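Local coordinates for peptide chain release factor subunit 1 (Methanosarcina mazei, PDB 3IR9), which probably directs the termination of translation at the three stop codons as one subunit of a heterodimer, and is represented here by its C-terminal domain, at residues V137-D142 / S147-A152; N105-K108 / S112-V115; R55-I60 / A158-N163; L66-D71 / D120-F125. One frame throughout, in Å; residues are numbered along the deposited sequence.

Contact 1: residues V137-D142 / S147-A152; sequences VFVSTD and SQLMNA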
# COMPACT_ATOMS: atom_id res chain seq x y z
N VAL A 137 16.80 10.26 -5.24
CA VAL A 137 16.36 9.60 -4.01
C VAL A 137 14.93 9.98 -3.62
O VAL A 137 14.55 11.15 -3.69
CB VAL A 137 17.27 9.96 -2.82
CG1 VAL A 137 16.62 9.53 -1.51
CG2 VAL A 137 18.65 9.33 -2.98
N PHE A 138 14.14 8.99 -3.21
CA PHE A 138 12.77 9.25 -2.77
C PHE A 138 12.65 9.11 -1.26
O PHE A 138 13.45 8.42 -0.63
CB PHE A 138 11.79 8.30 -3.47
CG PHE A 138 11.76 8.47 -4.96
CD1 PHE A 138 10.93 9.42 -5.54
CD2 PHE A 138 12.55 7.69 -5.78
CE1 PHE A 138 10.89 9.58 -6.93
CE2 PHE A 138 12.52 7.84 -7.16
CZ PHE A 138 11.69 8.79 -7.73
N VAL A 139 11.67 9.79 -0.67
CA VAL A 139 11.55 9.80 0.78
C VAL A 139 10.11 9.61 1.25
O VAL A 139 9.30 10.53 1.17
CB VAL A 139 12.12 11.10 1.38
CG1 VAL A 139 11.89 11.12 2.87
CG2 VAL A 139 13.60 11.23 1.08
N SER A 140 9.80 8.41 1.73
CA SER A 140 8.48 8.12 2.26
C SER A 140 8.17 9.09 3.38
O SER A 140 9.07 9.57 4.06
CB SER A 140 8.39 6.69 2.79
OG SER A 140 8.88 6.62 4.11
N THR A 141 6.89 9.37 3.55
CA THR A 141 6.43 10.29 4.58
C THR A 141 6.22 9.55 5.89
O THR A 141 5.13 9.60 6.47
CB THR A 141 5.11 10.91 4.16
OG1 THR A 141 4.63 11.78 5.20
CG2 THR A 141 4.08 9.81 3.89
N ASP A 142 7.26 8.87 6.36
CA ASP A 142 7.13 8.07 7.57
C ASP A 142 8.04 8.58 8.69
O ASP A 142 7.58 9.22 9.64
CB ASP A 142 7.38 6.59 7.28
CG ASP A 142 6.45 6.04 6.21
OD1 ASP A 142 5.54 6.77 5.75
OD2 ASP A 142 6.62 4.86 5.81
N SER A 147 9.40 13.13 6.96
CA SER A 147 8.20 13.90 7.24
C SER A 147 8.50 15.39 7.11
O SER A 147 7.82 16.10 6.37
CB SER A 147 7.68 13.57 8.64
OG SER A 147 6.26 13.60 8.66
N GLN A 148 9.53 15.85 7.80
CA GLN A 148 9.96 17.24 7.69
C GLN A 148 10.26 17.61 6.24
O GLN A 148 9.94 18.71 5.80
CB GLN A 148 11.17 17.51 8.58
CG GLN A 148 10.89 17.36 10.07
CD GLN A 148 11.78 18.23 10.94
OE1 GLN A 148 12.97 18.40 10.65
NE2 GLN A 148 11.21 18.78 12.00
N LEU A 149 10.86 16.68 5.51
CA LEU A 149 11.15 16.90 4.10
C LEU A 149 9.94 17.51 3.39
O LEU A 149 10.07 18.51 2.69
CB LEU A 149 11.56 15.59 3.41
CG LEU A 149 12.09 15.77 1.98
CD1 LEU A 149 13.48 16.41 1.99
CD2 LEU A 149 12.12 14.45 1.23
N MSE A 150 8.77 16.90 3.58
CA MSE A 150 7.55 17.39 2.95
C MSE A 150 6.95 18.58 3.72
O MSE A 150 6.42 19.51 3.12
CB MSE A 150 6.52 16.26 2.79
CG MSE A 150 5.20 16.70 2.15
SE MSE A 150 5.27 17.03 0.21
CE MSE A 150 3.62 18.07 -0.01
N ASN A 151 7.05 18.53 5.05
CA ASN A 151 6.50 19.58 5.90
C ASN A 151 7.12 20.94 5.60
O ASN A 151 6.43 21.89 5.22
CB ASN A 151 6.70 19.24 7.38
CG ASN A 151 6.08 17.91 7.76
OD1 ASN A 151 5.16 17.43 7.09
ND2 ASN A 151 6.57 17.31 8.84
N ALA A 152 8.43 21.02 5.78
CA ALA A 152 9.15 22.28 5.60
C ALA A 152 9.57 22.51 4.15
O ALA A 152 9.10 23.45 3.51
CB ALA A 152 10.36 22.32 6.52
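V139, which packs against L149, is gripped through its backbone: its N bonds to L68 and its O to E70, both of the neighbouring segment 66-71. Its side chain faces helix 144-151, where a single methyl, CD2 of L149, makes all the close approaches to V139. This methyl comes up to the isopropyl group, and CD2 of L149 lies 3.4 Å from CB of V139, tighter than usual for two carbons. It touches both branches as well, at 3.5 Å from CG2 and 3.7 Å from CG1 of V139, so the methyl sits over the fork of the valine. L149 reaches this place with CG anti to the backbone N (chi1 -171°), and the two side chains cross obliquely. Further along, the chains draw together at T141 and S147, whose CA atoms are 4.8 Å apart. There OG1 of T141 and OG of S147 remain 4.2 Å from each other, too far for a bond. T141 is the centre of an inverse gamma turn, closed by a weak bond from N of D142 to O of S140, which bends the chain after the strand. Strand 135-139 is an outermost strand of the four-stranded mixed sheet; V139 also touches V33 and Q148 touches F37, both on the long helix 10-41, while strand 156-160 follows helix 144-151 in the chain.

Contact 2: residues N105-K108 / S112-V115; sequences NCPK and SLEV. With ZN (zinc ion), chain C.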
# COMPACT_ATOMS: atom_id res chain seq x y z
N ASN A 105 -6.94 33.26 -22.53
CA ASN A 105 -6.44 34.08 -23.64
C ASN A 105 -5.01 34.60 -23.45
O ASN A 105 -4.48 34.65 -22.34
CB ASN A 105 -7.36 35.28 -23.89
CG ASN A 105 -8.68 34.89 -24.50
OD1 ASN A 105 -8.78 33.91 -25.24
ND2 ASN A 105 -9.72 35.67 -24.21
N CYS A 106 -4.40 35.03 -24.56
CA CYS A 106 -3.03 35.52 -24.56
C CYS A 106 -2.94 36.97 -24.08
O CYS A 106 -3.51 37.86 -24.68
CB CYS A 106 -2.42 35.40 -25.96
SG CYS A 106 -0.61 35.60 -26.03
N PRO A 107 -2.20 37.20 -22.98
CA PRO A 107 -2.07 38.55 -22.44
C PRO A 107 -1.20 39.39 -23.35
O PRO A 107 -0.99 40.58 -23.09
CB PRO A 107 -1.40 38.31 -21.08
CG PRO A 107 -1.57 36.83 -20.81
CD PRO A 107 -1.50 36.20 -22.16
N LYS A 108 -0.70 38.79 -24.42
CA LYS A 108 0.15 39.48 -25.39
C LYS A 108 -0.61 39.87 -26.66
O LYS A 108 -0.54 41.02 -27.08
CB LYS A 108 1.36 38.62 -25.74
CG LYS A 108 2.44 38.63 -24.68
CD LYS A 108 3.06 40.01 -24.57
CE LYS A 108 3.90 40.15 -23.31
NZ LYS A 108 4.20 41.58 -23.03
N SER A 112 -6.32 32.65 -28.17
CA SER A 112 -6.56 31.57 -27.22
C SER A 112 -5.28 30.81 -26.91
O SER A 112 -4.58 30.34 -27.81
CB SER A 112 -7.63 30.60 -27.74
OG SER A 112 -8.02 29.66 -26.74
N LEU A 113 -4.95 30.73 -25.63
CA LEU A 113 -3.88 29.86 -25.17
C LEU A 113 -4.38 28.41 -25.18
O LEU A 113 -5.59 28.16 -25.30
CB LEU A 113 -3.44 30.25 -23.76
CG LEU A 113 -2.97 31.69 -23.58
CD1 LEU A 113 -2.81 32.03 -22.11
CD2 LEU A 113 -1.66 31.94 -24.33
N GLU A 114 -3.46 27.47 -25.07
CA GLU A 114 -3.82 26.06 -25.03
C GLU A 114 -2.76 25.30 -24.23
O GLU A 114 -1.57 25.55 -24.41
CB GLU A 114 -3.91 25.49 -26.45
CG GLU A 114 -4.80 26.29 -27.40
CD GLU A 114 -4.50 26.01 -28.86
OE1 GLU A 114 -3.87 24.96 -29.14
OE2 GLU A 114 -4.88 26.82 -29.73
N VAL A 115 -3.18 24.40 -23.35
CA VAL A 115 -2.22 23.64 -22.56
C VAL A 115 -1.56 22.59 -23.45
O VAL A 115 -2.25 21.81 -24.11
CB VAL A 115 -2.87 22.96 -21.35
CG1 VAL A 115 -1.82 22.34 -20.47
CG2 VAL A 115 -3.67 23.98 -20.56
ZN ZN C . -0.42 35.56 -28.36
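L113 meets N105, C106 and P107 with one branched side chain, which can be followed outward from the strand. Its CB carries CG anti to the carbonyl carbon and beside the backbone N (chi1 -57°), a setting that turns the branch point to the segment 105-108. Contact begins at CG, 3.5 Å from the carbonyl O of N105. CD1 of L113 comes closer to the same peptide, 3.1 Å from O of N105, and is also 4.4 Å from CD of P107. The second methyl, CD2, takes C106: it is 3.8 Å from CA and 3.9 Å from CB of that cysteine, next to the sulfur that holds the metal. SG of C106 binds the zinc ion at 2.3 Å and also accepts a weak bond from N of K108, with an N-H...S angle of 149°. With an alanine here, the carbon side of the metal-bound C106 is likely to lose its apolar cover, and a gap would probably open beside the N105-C106 peptide. A single backbone bridge pairs N105 with S112, their CA atoms 4.4 Å apart, and Y86 and C81 add to the packing round L113. C81 and C109 bind the same ion, and C84 belongs to the four-cysteine site. Two CxxC pairs and a weak N-H...S bond in the CPKC turn, beside a three-stranded antiparallel sheet, are consistent with zinc knuckles of a zinc-ribbon-like module.

Contact 3: residues R55-I60 / A158-N163; sequences RANLEI and AILRYN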
# COMPACT_ATOMS: atom_id res chain seq x y z
N ARG A 55 14.53 23.58 -8.89
CA ARG A 55 14.35 23.50 -10.34
C ARG A 55 15.49 24.15 -11.10
O ARG A 55 16.05 23.56 -12.02
CB ARG A 55 13.01 24.11 -10.80
CG ARG A 55 12.80 23.99 -12.31
CD ARG A 55 11.44 24.48 -12.78
NE ARG A 55 10.36 23.55 -12.49
CZ ARG A 55 9.49 23.72 -11.49
NH1 ARG A 55 8.52 22.83 -11.29
NH2 ARG A 55 9.58 24.77 -10.70
N ALA A 56 15.84 25.38 -10.71
CA ALA A 56 16.86 26.17 -11.39
C ALA A 56 18.26 25.54 -11.34
O ALA A 56 19.09 25.77 -12.22
CB ALA A 56 16.89 27.59 -10.83
N ASN A 57 18.52 24.77 -10.30
CA ASN A 57 19.81 24.12 -10.16
C ASN A 57 19.91 22.92 -11.09
O ASN A 57 20.95 22.68 -11.70
CB ASN A 57 20.06 23.73 -8.71
CG ASN A 57 20.42 24.92 -7.84
OD1 ASN A 57 19.63 25.35 -7.00
ND2 ASN A 57 21.60 25.47 -8.06
N LEU A 58 18.80 22.20 -11.23
CA LEU A 58 18.75 21.06 -12.14
C LEU A 58 18.97 21.49 -13.58
O LEU A 58 19.54 20.75 -14.39
CB LEU A 58 17.40 20.35 -12.02
CG LEU A 58 17.23 19.48 -10.78
CD1 LEU A 58 15.76 19.21 -10.51
CD2 LEU A 58 18.01 18.19 -10.93
N GLU A 59 18.50 22.70 -13.90
CA GLU A 59 18.60 23.24 -15.25
C GLU A 59 20.00 23.77 -15.54
O GLU A 59 20.26 24.32 -16.61
CB GLU A 59 17.54 24.32 -15.48
CG GLU A 59 16.11 23.79 -15.41
CD GLU A 59 15.05 24.86 -15.59
OE1 GLU A 59 15.35 26.05 -15.36
OE2 GLU A 59 13.90 24.51 -15.95
N ILE A 60 20.91 23.59 -14.59
CA ILE A 60 22.30 23.93 -14.81
C ILE A 60 23.19 22.80 -14.32
O ILE A 60 24.39 22.99 -14.10
CB ILE A 60 22.67 25.27 -14.14
CG1 ILE A 60 22.44 25.22 -12.64
CG2 ILE A 60 21.85 26.38 -14.72
CD1 ILE A 60 22.92 26.46 -11.93
N ALA A 158 17.74 19.18 -2.14
CA ALA A 158 18.89 18.78 -2.94
C ALA A 158 20.21 19.17 -2.28
O ALA A 158 20.35 20.25 -1.71
CB ALA A 158 18.80 19.37 -4.35
N ILE A 159 21.18 18.26 -2.36
CA ILE A 159 22.56 18.58 -2.06
C ILE A 159 23.23 18.91 -3.38
O ILE A 159 23.06 18.20 -4.37
CB ILE A 159 23.27 17.39 -1.39
CG1 ILE A 159 22.56 17.01 -0.09
CG2 ILE A 159 24.73 17.73 -1.15
CD1 ILE A 159 22.94 15.64 0.43
N LEU A 160 23.97 20.01 -3.40
CA LEU A 160 24.56 20.49 -4.64
C LEU A 160 26.02 20.04 -4.78
O LEU A 160 26.66 19.68 -3.79
CB LEU A 160 24.46 22.02 -4.72
CG LEU A 160 23.12 22.60 -4.28
CD1 LEU A 160 23.09 24.12 -4.46
CD2 LEU A 160 21.98 21.94 -5.03
N ARG A 161 26.52 20.05 -6.01
CA ARG A 161 27.91 19.73 -6.28
C ARG A 161 28.80 20.91 -5.90
O ARG A 161 29.92 20.73 -5.42
CB ARG A 161 28.09 19.38 -7.76
CG ARG A 161 27.53 18.02 -8.15
CD ARG A 161 27.32 17.92 -9.65
NE ARG A 161 26.93 16.56 -10.05
CZ ARG A 161 26.24 16.27 -11.15
NH1 ARG A 161 25.86 17.24 -11.98
NH2 ARG A 161 25.94 15.01 -11.43
N TYR A 162 28.28 22.11 -6.11
CA TYR A 162 28.97 23.35 -5.75
C TYR A 162 28.00 24.44 -5.26
O TYR A 162 26.78 24.28 -5.33
CB TYR A 162 29.86 23.86 -6.92
CG TYR A 162 29.19 23.94 -8.29
CD1 TYR A 162 28.88 25.17 -8.87
CD2 TYR A 162 28.89 22.79 -9.02
CE1 TYR A 162 28.28 25.26 -10.12
CE2 TYR A 162 28.29 22.87 -10.27
CZ TYR A 162 27.99 24.10 -10.82
OH TYR A 162 27.39 24.18 -12.06
N ASN A 163 28.55 25.54 -4.75
CA ASN A 163 27.73 26.66 -4.28
C ASN A 163 27.39 27.62 -5.42
O ASN A 163 28.22 28.44 -5.82
CB ASN A 163 28.42 27.42 -3.13
CG ASN A 163 27.54 28.49 -2.51
OD1 ASN A 163 26.35 28.60 -2.83
ND2 ASN A 163 28.13 29.29 -1.62
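This is sparse van der Waals packing between the C-terminal end of helix 51-58 and the C-terminal end of strand 156-160, an inner strand of the mixed sheet. The two pieces bury 124 Å² between them, and their closest CA atoms, those of N57 and L160, are 8.1 Å apart. N57 and L160 point toward each other and their side chains cross at about a right angle. The leucine offers one methyl, CD1 of L160, which lies 4.4 Å from CG of N57 near the amide end of that residue. V63 of strand 63-69 touches both side chains and so fills in between helix and strand. The second touch comes after the helix and strand have ended: OH of Y162 stands 3.8 Å from the backbone O of I60, a distance longer than a hydrogen bond. Y162 gets there with its ring placed between the backbone N and the carbonyl carbon (chi1 50°), which swings the phenol across to the I60 side. The helix end itself is tied by its own backbone, with N of E59 3.2 Å from O of R55 and N of I60 3.0 Å from O of N57. Across the contact, by contrast, an amide meets a methyl and a hydroxyl falls short of a carbonyl, which implies that loose, non-directional packing relates the two segments, and that the rotation of Y162 is probably little constrained by I60.

Contact 4: residues L66-D71 / D120-F125; sequences LLLSED and DIVDEF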
# COMPACT_ATOMS: atom_id res chain seq x y z
N LEU A 66 19.25 14.59 -5.54
CA LEU A 66 17.90 15.16 -5.56
C LEU A 66 16.97 14.45 -4.58
O LEU A 66 16.88 13.22 -4.58
CB LEU A 66 17.32 15.09 -6.97
CG LEU A 66 15.86 15.52 -7.17
CD1 LEU A 66 15.65 17.00 -6.82
CD2 LEU A 66 15.43 15.22 -8.60
N LEU A 67 16.26 15.22 -3.76
CA LEU A 67 15.35 14.64 -2.77
C LEU A 67 13.88 15.04 -3.01
O LEU A 67 13.54 16.22 -3.07
CB LEU A 67 15.78 15.01 -1.35
CG LEU A 67 17.19 14.56 -0.93
CD1 LEU A 67 18.20 15.68 -1.12
CD2 LEU A 67 17.21 14.08 0.50
N LEU A 68 13.03 14.03 -3.14
CA LEU A 68 11.59 14.21 -3.39
C LEU A 68 10.77 13.40 -2.37
O LEU A 68 11.05 12.23 -2.14
CB LEU A 68 11.24 13.78 -4.82
CG LEU A 68 12.17 14.22 -5.96
CD1 LEU A 68 11.71 13.67 -7.31
CD2 LEU A 68 12.30 15.73 -6.02
N SER A 69 9.77 14.03 -1.75
CA SER A 69 8.92 13.30 -0.80
C SER A 69 8.00 12.34 -1.53
O SER A 69 7.64 12.56 -2.68
CB SER A 69 8.10 14.26 0.06
OG SER A 69 7.46 13.58 1.14
N GLU A 70 7.63 11.26 -0.85
CA GLU A 70 6.73 10.27 -1.42
C GLU A 70 5.30 10.81 -1.41
O GLU A 70 4.35 10.10 -1.72
CB GLU A 70 6.82 8.97 -0.60
CG GLU A 70 6.40 7.70 -1.32
CD GLU A 70 6.70 6.45 -0.49
OE1 GLU A 70 7.89 6.19 -0.21
OE2 GLU A 70 5.75 5.74 -0.10
N ASP A 71 5.16 12.09 -1.07
CA ASP A 71 3.85 12.71 -0.92
C ASP A 71 3.55 13.85 -1.88
O ASP A 71 2.48 14.45 -1.83
CB ASP A 71 3.68 13.20 0.51
CG ASP A 71 3.48 12.08 1.49
OD1 ASP A 71 3.58 10.91 1.06
OD2 ASP A 71 3.21 12.36 2.67
N ASP A 120 3.46 15.44 -13.91
CA ASP A 120 3.61 15.48 -12.46
C ASP A 120 4.97 16.10 -12.18
O ASP A 120 5.89 15.95 -12.97
CB ASP A 120 3.53 14.07 -11.88
CG ASP A 120 3.49 14.06 -10.35
OD1 ASP A 120 3.52 15.14 -9.72
OD2 ASP A 120 3.42 12.96 -9.78
N ILE A 121 5.10 16.81 -11.06
CA ILE A 121 6.39 17.42 -10.72
C ILE A 121 7.51 16.38 -10.55
O ILE A 121 8.61 16.55 -11.09
CB ILE A 121 6.29 18.35 -9.49
CG1 ILE A 121 5.73 19.70 -9.92
CG2 ILE A 121 7.66 18.57 -8.86
CD1 ILE A 121 6.56 20.39 -10.96
N VAL A 122 7.24 15.30 -9.82
CA VAL A 122 8.23 14.24 -9.62
C VAL A 122 8.79 13.69 -10.94
O VAL A 122 9.94 13.26 -11.00
CB VAL A 122 7.69 13.10 -8.73
CG1 VAL A 122 6.18 13.00 -8.83
CG2 VAL A 122 8.35 11.78 -9.07
N ASP A 123 7.98 13.73 -11.99
CA ASP A 123 8.45 13.37 -13.33
C ASP A 123 9.53 14.34 -13.79
O ASP A 123 10.69 13.97 -13.95
CB ASP A 123 7.30 13.40 -14.34
CG ASP A 123 6.59 12.06 -14.48
OD1 ASP A 123 6.59 11.27 -13.51
OD2 ASP A 123 6.03 11.82 -15.57
N GLU A 124 9.12 15.59 -14.00
CA GLU A 124 10.00 16.63 -14.54
C GLU A 124 11.36 16.66 -13.85
O GLU A 124 12.39 16.82 -14.50
CB GLU A 124 9.34 18.01 -14.41
CG GLU A 124 10.26 19.18 -14.74
CD GLU A 124 9.80 20.49 -14.13
OE1 GLU A 124 8.74 20.49 -13.46
OE2 GLU A 124 10.48 21.52 -14.31
N PHE A 125 11.35 16.51 -12.53
CA PHE A 125 12.56 16.66 -11.73
C PHE A 125 13.48 15.44 -11.85
O PHE A 125 14.69 15.56 -11.70
CB PHE A 125 12.20 16.95 -10.26
CG PHE A 125 11.71 18.36 -10.03
CD1 PHE A 125 10.90 19.00 -10.95
CD2 PHE A 125 12.06 19.05 -8.87
CE1 PHE A 125 10.45 20.29 -10.73
CE2 PHE A 125 11.61 20.35 -8.65
CZ PHE A 125 10.81 20.96 -9.58
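L66 and L68 reach F125 and V122 by different torsions: L66 holds CG anti to its backbone N (chi1 174°), whereas L68 turns CG anti to the carbonyl carbon (chi1 -44°), and both side chains thereby extend to helix 121-131. CD2 of L66 ends over the backbone of the helix, 3.2 Å from O of F125 and 4.0 Å from CB of the same residue. L68 splits its two methyls. CD1 of L68 goes to V122, lying 4.1 Å from its O and 4.2 Å from its CG2, while CD2 of L68 comes obliquely to the ring of F125, 4.4 Å from CD2 of that phenylalanine. The alternation of the strand puts L66 and L68 on the helix side. Strand and helix segments run nearly antiparallel, at 170°, with axes 10.1 Å apart, as for a helix lying along a sheet. Since strand 135-139 follows this helix and pairs parallel to strand 63-69, the chain makes a beta-alpha-beta crossover, interrupted between 63-69 and the helix by the three-stranded zinc-bearing sheet. D120 is the N-cap residue, where that sheet passes into the helix. Within the helix, I121 braces the phenylalanine: CG2 of I121 sits 3.7 Å above the plane of the F125 ring, offset toward the rim. CB of E124 lies at the edge of the same ring. I156 of strand 156-160 also packs on F125 and L68.

Overall arrangement
Contacts 1, 3 and 4 gather on the four-stranded mixed sheet, and contact 4 is the central one, about 2 Å from the chain's centre. Its centre is about 11 Å from that of contact 1, through the neighbouring strands 63-69 and 135-139, and about 15 Å from that of contact 3, through strands 63-69 and 156-160. Contacts 3 and 4 are also joined by a salt bridge from R55 to E124. Contact 2 lies apart, its centre about 28 Å from that of contact 4, at the zinc-binding end of the three-stranded sheet. Along the chain, contact 3 spans the others; contact 4 encloses contact 2, and contact 1 follows. The domain thus pairs a compact core with a projecting zinc module.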